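Local coordinates for protein inorganic pyrophosphatase (Shewanella sp. AS-11, PDB 6LL8) that probably catalyses the metal-dependent hydrolysis of diphosphate to two phosphates, and here holds magnesium ions and the substrate analogue imidodiphosphate between its two domains, at residues D73-T78 / I92-K97; E108-P113 / K122-F127. All blocks are in the same frame, centred on the assembly; numbering follows the deposited sequence.

Contact 1: residues D73-T78 / I92-K97; sequences DHSEIT and IVDHHK. With MG (magnesium ion), chain D; MG (magnesium ion), chain C; 2PN (imidodiphosphoric acid), chain I.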
loop_
_atom_site.group_PDB
_atom_site.type_symbol
_atom_site.label_atom_id
_atom_site.label_comp_id
_atom_site.label_asym_id
_atom_site.label_seq_id
_atom_site.Cartn_x
_atom_site.Cartn_y
_atom_site.Cartn_z
ATOM N N ASP A 73 -3.641 3.854 -6.205
ATOM C CA ASP A 73 -2.584 3.519 -5.227
ATOM C C ASP A 73 -1.412 2.753 -5.844
ATOM O O ASP A 73 -0.649 2.153 -5.076
ATOM C CB ASP A 73 -3.181 2.814 -4.019
ATOM C CG ASP A 73 -2.344 2.641 -2.792
ATOM O OD1 ASP A 73 -1.627 3.602 -2.380
ATOM O OD2 ASP A 73 -2.466 1.556 -2.208
ATOM N N HIS A 74 -1.205 2.840 -7.144
ATOM C CA HIS A 74 0.033 2.403 -7.815
ATOM C C HIS A 74 0.011 2.864 -9.263
ATOM O O HIS A 74 -1.053 3.247 -9.752
ATOM C CB HIS A 74 0.196 0.879 -7.752
ATOM C CG HIS A 74 -0.693 0.157 -8.678
ATOM N ND1 HIS A 74 -0.243 -0.290 -9.912
ATOM C CD2 HIS A 74 -1.983 -0.189 -8.533
ATOM C CE1 HIS A 74 -1.298 -0.878 -10.481
ATOM N NE2 HIS A 74 -2.368 -0.871 -9.684
ATOM N N SER A 75 1.128 2.688 -9.968
ATOM C CA SER A 75 1.125 2.827 -11.428
ATOM C C SER A 75 2.055 1.809 -12.085
ATOM O O SER A 75 2.759 2.149 -13.050
ATOM C CB SER A 75 1.400 4.234 -11.867
ATOM O OG SER A 75 2.648 4.721 -11.394
ATOM N N GLU A 76 2.005 0.567 -11.605
ATOM C CA GLU A 76 2.954 -0.492 -11.993
ATOM C C GLU A 76 2.271 -1.647 -12.708
ATOM O O GLU A 76 1.261 -2.163 -12.229
ATOM C CB GLU A 76 3.596 -1.106 -10.739
ATOM C CG GLU A 76 4.336 -0.126 -9.856
ATOM C CD GLU A 76 5.588 0.501 -10.427
ATOM O OE1 GLU A 76 6.267 -0.125 -11.235
ATOM O OE2 GLU A 76 5.860 1.644 -10.052
ATOM N N ILE A 77 2.910 -2.149 -13.768
ATOM C CA ILE A 77 2.454 -3.396 -14.402
ATOM C C ILE A 77 2.398 -4.513 -13.368
ATOM O O ILE A 77 1.421 -5.268 -13.341
ATOM C CB ILE A 77 3.345 -3.770 -15.589
ATOM C CG1 ILE A 77 3.123 -2.776 -16.720
ATOM C CG2 ILE A 77 3.124 -5.193 -16.075
ATOM C CD1 ILE A 77 4.126 -2.939 -17.858
ATOM N N THR A 78 3.407 -4.652 -12.515
ATOM C CA THR A 78 3.500 -5.782 -11.575
ATOM C C THR A 78 2.413 -5.742 -10.503
ATOM O O THR A 78 2.219 -6.753 -9.818
ATOM C CB THR A 78 4.867 -5.828 -10.870
ATOM O OG1 THR A 78 5.089 -4.537 -10.286
ATOM C CG2 THR A 78 6.005 -6.260 -11.777
ATOM N N ILE A 92 -5.794 7.252 -13.044
ATOM C CA ILE A 92 -4.906 6.803 -11.958
ATOM C C ILE A 92 -5.016 7.852 -10.867
ATOM O O ILE A 92 -4.804 9.046 -11.154
ATOM C CB ILE A 92 -3.448 6.649 -12.387
ATOM C CG1 ILE A 92 -3.332 5.673 -13.574
ATOM C CG2 ILE A 92 -2.591 6.207 -11.213
ATOM C CD1 ILE A 92 -1.942 5.608 -14.163
ATOM N N VAL A 93 -5.266 7.434 -9.642
ATOM C CA VAL A 93 -5.133 8.302 -8.449
ATOM C C VAL A 93 -4.117 7.633 -7.548
ATOM O O VAL A 93 -4.276 6.456 -7.199
ATOM C CB VAL A 93 -6.480 8.577 -7.763
ATOM C CG1 VAL A 93 -7.241 7.327 -7.358
ATOM C CG2 VAL A 93 -6.262 9.500 -6.585
ATOM N N ASP A 94 -3.053 8.355 -7.182
ATOM C CA ASP A 94 -1.920 7.673 -6.534
ATOM C C ASP A 94 -1.002 8.674 -5.879
ATOM O O ASP A 94 -1.138 9.889 -6.035
ATOM C CB ASP A 94 -1.176 6.815 -7.562
ATOM C CG ASP A 94 -0.156 5.862 -6.978
ATOM O OD1 ASP A 94 -0.319 5.484 -5.777
ATOM O OD2 ASP A 94 0.773 5.483 -7.701
ATOM N N HIS A 95 -0.001 8.135 -5.193
ATOM C CA HIS A 95 1.043 8.871 -4.454
ATOM C C HIS A 95 2.378 8.120 -4.498
ATOM O O HIS A 95 3.208 8.311 -3.622
ATOM C CB HIS A 95 0.579 9.163 -3.031
ATOM C CG HIS A 95 0.341 7.972 -2.145
ATOM N ND1 HIS A 95 0.735 7.990 -0.831
ATOM C CD2 HIS A 95 -0.300 6.791 -2.322
ATOM C CE1 HIS A 95 0.335 6.845 -0.268
ATOM N NE2 HIS A 95 -0.300 6.085 -1.133
ATOM N N HIS A 96 2.570 7.273 -5.507
ATOM C CA HIS A 96 3.827 6.544 -5.741
ATOM C C HIS A 96 4.617 7.161 -6.885
ATOM O O HIS A 96 4.101 8.014 -7.628
ATOM C CB HIS A 96 3.556 5.062 -6.054
ATOM C CG HIS A 96 3.077 4.286 -4.875
ATOM N ND1 HIS A 96 1.734 4.237 -4.491
ATOM C CD2 HIS A 96 3.745 3.512 -3.976
ATOM C CE1 HIS A 96 1.639 3.481 -3.396
ATOM N NE2 HIS A 96 2.845 3.013 -3.070
ATOM N N LYS A 97 5.838 6.685 -7.059
ATOM C CA LYS A 97 6.611 6.931 -8.268
ATOM C C LYS A 97 5.793 6.578 -9.495
ATOM O O LYS A 97 4.842 5.783 -9.433
ATOM C CB LYS A 97 7.878 6.085 -8.217
ATOM C CG LYS A 97 7.686 4.594 -8.445
ATOM C CD LYS A 97 8.987 3.835 -8.218
ATOM C CE LYS A 97 8.874 2.339 -8.344
ATOM N NZ LYS A 97 8.556 1.898 -9.720
HETATM MG MG MG D . -1.165 4.162 -0.356
HETATM MG MG MG C . -1.326 0.723 -0.793
HETATM P P1 2PN I . 1.284 2.182 0.059
HETATM O O1 2PN I . 0.579 1.213 -0.886
HETATM O O2 2PN I . 1.182 1.753 1.499
HETATM O O3 2PN I . 0.797 3.603 -0.158
HETATM N N1 2PN I . 2.876 2.168 -0.355
HETATM P P2 2PN I . 4.259 1.606 0.348
HETATM O O4 2PN I . 4.917 0.758 -0.737
HETATM O O5 2PN I . 3.874 0.760 1.543
HETATM O O6 2PN I . 5.101 2.801 0.721
HETATM O O HOH W 1 2.037 6.752 -9.712
HETATM O O HOH W 2 3.920 3.117 -8.858
#
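The active site of this DHH-family pyrophosphatase draws D73, H95 and H96 from 73-78 and 92-97. D73 bridges two magnesium ions: OD1 takes the one that H95 NE2 binds at 2.2 Å, shared with D15 and D147, while OD2, also hydrogen-bonded to S16 OG, takes the one bound by H9 and D13. Carboxylate and H95 ring lie nearly coplanar, 18° apart; H95 ND1 hydrogen-bonds V114 O, which fixes the ring with NE2 toward the metal. H96 receives the imido N1 of the analogue on NE2, at 2.8 Å. Behind it, D94 OD1 accepts H96 ND1 through its syn lone pair in a straight bond (2.7 Å, 179°) and takes H95 N from above the carboxylate plane. With CG swung opposite its backbone N (chi1 -169°), D94 lies against the D73-H74 peptide. Replacing D94 by an alanine would probably cost the ND1 side of H96 the bond that fixes its rotation and H95 N its carboxylate acceptor. K97 NZ forms a salt bridge with E76 OE2 (2.7 Å). D73 N bonds V93 O (2.9 Å), extending the pairing of strands 68-72 and 88-94; helix 117-128 packs on V93 and H95, helix 294-307 on H95, H96 and K97.

Contact 2: residues E108-P113 / K122-F127; sequences ECWIRP and KMMYDF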
loop_
_atom_site.group_PDB
_atom_site.type_symbol
_atom_site.label_atom_id
_atom_site.label_comp_id
_atom_site.label_asym_id
_atom_site.label_seq_id
_atom_site.Cartn_x
_atom_site.Cartn_y
_atom_site.Cartn_z
ATOM N N GLU A 108 -7.136 10.549 -17.073
ATOM C CA GLU A 108 -6.908 11.389 -15.888
ATOM C C GLU A 108 -5.841 10.789 -15.007
ATOM O O GLU A 108 -5.833 9.575 -14.777
ATOM C CB GLU A 108 -8.090 11.357 -14.953
ATOM C CG GLU A 108 -9.320 11.975 -15.501
ATOM C CD GLU A 108 -10.300 12.369 -14.416
ATOM O OE1 GLU A 108 -10.263 11.828 -13.259
ATOM O OE2 GLU A 108 -11.029 13.268 -14.728
ATOM N N CYS A 109 -4.943 11.623 -14.517
ATOM C CA CYS A 109 -4.069 11.235 -13.402
ATOM C C CYS A 109 -4.171 12.313 -12.345
ATOM O O CYS A 109 -3.930 13.502 -12.609
ATOM C CB CYS A 109 -2.614 11.071 -13.785
ATOM S SG CYS A 109 -2.345 9.861 -15.107
ATOM N N TRP A 110 -4.524 11.872 -11.142
ATOM C CA TRP A 110 -4.486 12.671 -9.907
ATOM C C TRP A 110 -3.404 12.042 -9.051
ATOM O O TRP A 110 -3.690 11.149 -8.259
ATOM C CB TRP A 110 -5.843 12.663 -9.216
ATOM C CG TRP A 110 -6.955 13.371 -9.907
ATOM C CD1 TRP A 110 -7.674 12.940 -10.975
ATOM C CD2 TRP A 110 -7.549 14.578 -9.453
ATOM N NE1 TRP A 110 -8.658 13.833 -11.237
ATOM C CE2 TRP A 110 -8.632 14.832 -10.320
ATOM C CE3 TRP A 110 -7.277 15.455 -8.410
ATOM C CZ2 TRP A 110 -9.457 15.938 -10.147
ATOM C CZ3 TRP A 110 -8.109 16.545 -8.233
ATOM C CH2 TRP A 110 -9.169 16.777 -9.100
ATOM N N ILE A 111 -2.162 12.444 -9.256
ATOM C CA ILE A 111 -1.019 11.842 -8.567
ATOM C C ILE A 111 -0.351 12.966 -7.799
ATOM O O ILE A 111 -0.065 14.035 -8.361
ATOM C CB ILE A 111 -0.086 11.093 -9.539
ATOM C CG1 ILE A 111 -0.848 9.967 -10.252
ATOM C CG2 ILE A 111 1.136 10.596 -8.772
ATOM C CD1 ILE A 111 -0.077 9.238 -11.342
ATOM N N ARG A 112 -0.143 12.773 -6.511
ATOM C CA ARG A 112 0.464 13.805 -5.652
ATOM C C ARG A 112 1.405 13.111 -4.693
ATOM O O ARG A 112 1.054 12.043 -4.186
ATOM C CB ARG A 112 -0.599 14.559 -4.850
ATOM C CG ARG A 112 -1.666 15.248 -5.681
ATOM C CD ARG A 112 -1.189 16.461 -6.435
ATOM N NE ARG A 112 -2.374 17.118 -6.997
ATOM C CZ ARG A 112 -2.949 16.771 -8.182
ATOM N NH1 ARG A 112 -2.416 15.848 -8.957
ATOM N NH2 ARG A 112 -4.065 17.339 -8.574
ATOM N N PRO A 113 2.555 13.717 -4.372
ATOM C CA PRO A 113 3.529 13.070 -3.500
ATOM C C PRO A 113 3.179 13.301 -2.029
ATOM O O PRO A 113 3.944 13.887 -1.273
ATOM C CB PRO A 113 4.837 13.720 -3.939
ATOM C CG PRO A 113 4.418 15.105 -4.295
ATOM C CD PRO A 113 3.082 14.946 -4.993
ATOM N N LYS A 122 -9.842 12.826 -1.493
ATOM C CA LYS A 122 -10.577 13.920 -0.817
ATOM C C LYS A 122 -10.474 15.178 -1.670
ATOM O O LYS A 122 -11.473 15.902 -1.800
ATOM C CB LYS A 122 -10.036 14.089 0.598
ATOM C CG LYS A 122 -10.969 14.794 1.545
ATOM C CD LYS A 122 -11.008 16.226 1.478
ATOM C CE LYS A 122 -11.937 16.764 2.575
ATOM N NZ LYS A 122 -11.892 18.220 2.499
ATOM N N MET A 123 -9.316 15.452 -2.240
ATOM C CA MET A 123 -9.163 16.620 -3.147
ATOM C C MET A 123 -10.119 16.492 -4.332
ATOM O O MET A 123 -10.633 17.517 -4.800
ATOM C CB MET A 123 -7.739 16.735 -3.692
ATOM C CG MET A 123 -6.719 17.095 -2.654
ATOM S SD MET A 123 -5.069 16.900 -3.406
ATOM C CE MET A 123 -4.015 17.256 -2.003
ATOM N N MET A 124 -10.360 15.283 -4.804
ATOM C CA MET A 124 -11.325 15.091 -5.904
ATOM C C MET A 124 -12.748 15.406 -5.450
ATOM O O MET A 124 -13.495 16.097 -6.171
ATOM C CB MET A 124 -11.206 13.667 -6.440
ATOM C CG MET A 124 -9.859 13.342 -6.994
ATOM S SD MET A 124 -9.632 11.614 -7.488
ATOM C CE MET A 124 -10.597 11.580 -8.977
ATOM N N TYR A 125 -13.142 14.964 -4.270
ATOM C CA TYR A 125 -14.465 15.324 -3.745
ATOM C C TYR A 125 -14.582 16.847 -3.673
ATOM O O TYR A 125 -15.638 17.391 -4.030
ATOM C CB TYR A 125 -14.733 14.752 -2.354
ATOM C CG TYR A 125 -15.215 13.329 -2.329
ATOM C CD1 TYR A 125 -14.353 12.244 -2.301
ATOM C CD2 TYR A 125 -16.563 13.085 -2.171
ATOM C CE1 TYR A 125 -14.831 10.950 -2.217
ATOM C CE2 TYR A 125 -17.059 11.797 -2.092
ATOM C CZ TYR A 125 -16.188 10.712 -2.090
ATOM O OH TYR A 125 -16.706 9.446 -1.979
ATOM N N ASP A 126 -13.543 17.522 -3.204
ATOM C CA ASP A 126 -13.559 18.996 -3.081
ATOM C C ASP A 126 -13.722 19.613 -4.467
ATOM O O ASP A 126 -14.494 20.585 -4.623
ATOM C CB ASP A 126 -12.278 19.544 -2.457
ATOM C CG ASP A 126 -12.026 19.194 -1.008
ATOM O OD1 ASP A 126 -12.947 18.832 -0.326
ATOM O OD2 ASP A 126 -10.844 19.345 -0.584
ATOM N N PHE A 127 -13.010 19.108 -5.442
ATOM C CA PHE A 127 -13.060 19.659 -6.805
ATOM C C PHE A 127 -14.483 19.566 -7.352
ATOM O O PHE A 127 -14.965 20.520 -7.987
ATOM C CB PHE A 127 -12.080 18.907 -7.704
ATOM C CG PHE A 127 -12.145 19.314 -9.148
ATOM C CD1 PHE A 127 -11.639 20.528 -9.582
ATOM C CD2 PHE A 127 -12.756 18.490 -10.081
ATOM C CE1 PHE A 127 -11.740 20.893 -10.917
ATOM C CE2 PHE A 127 -12.853 18.866 -11.405
ATOM C CZ PHE A 127 -12.326 20.060 -11.824
#
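Strand 108-111 and helix segment 122-127 run at 122° between their N-to-C directions, their axes 10.6 Å apart at closest approach, and no hydrogen bond crosses between them, so the contact rests mainly on side chains. W110, whose CA lies nearest that of M124, carries most of it. The thioether chain of M124 is laid over one face of the indole: CG stands 3.6 Å from the centroid of the six-membered ring and 12° off its normal, a CH-pi contact, while SD sits above the five-membered ring at 4.1 Å from its centroid, a Met-aromatic contact. The bend at the last torsion of M124, about CG-SD, turns the methyl onward across the pyrrole part, bringing CE to 3.7 Å from W110 NE1. F127 meets the outer end of the same indole, where W110 CH2 comes within 3.9 Å of F127 CB; the edge of the indole is directed at the phenyl face in an offset edge-to-face pair, with centroids 5.7 Å apart and planes at 67°. V93 of strand 88-94 and L23 and L26 of helix 14-29 also touch M124, which is buried beside the partly exposed indole. The chemistry is therefore dispersive and aromatic: a flat indole is covered on one face by a thioether and met at its edge by a phenyl ring, and since neither a hydrogen bond nor a salt bridge joins the two segments, shape and ring orientation carry the contact.

How the contacts relate
Both contacts use the parallel sheet of the DHH domain, in which strands 88-94 and 108-111 are neighbours. I92 N and O pair with E108 O and W110 N at 2.9 and 2.8 Å, probable hydrogen bonds that connect contact 1 directly to contact 2; their centres lie 13 Å apart. Contact 1 is buried, with eight of its ten touching residues inside, and occupies the loop after strand 68-72 and the C-terminal end of strand 88-94 with the loop that follows, where carboxylates and imidazoles meet metal and analogue. Contact 2 is a surface contact at the outermost strand, 108-111, and relies on apolar and aromatic packing. V93 packs against W110, joining the two settings.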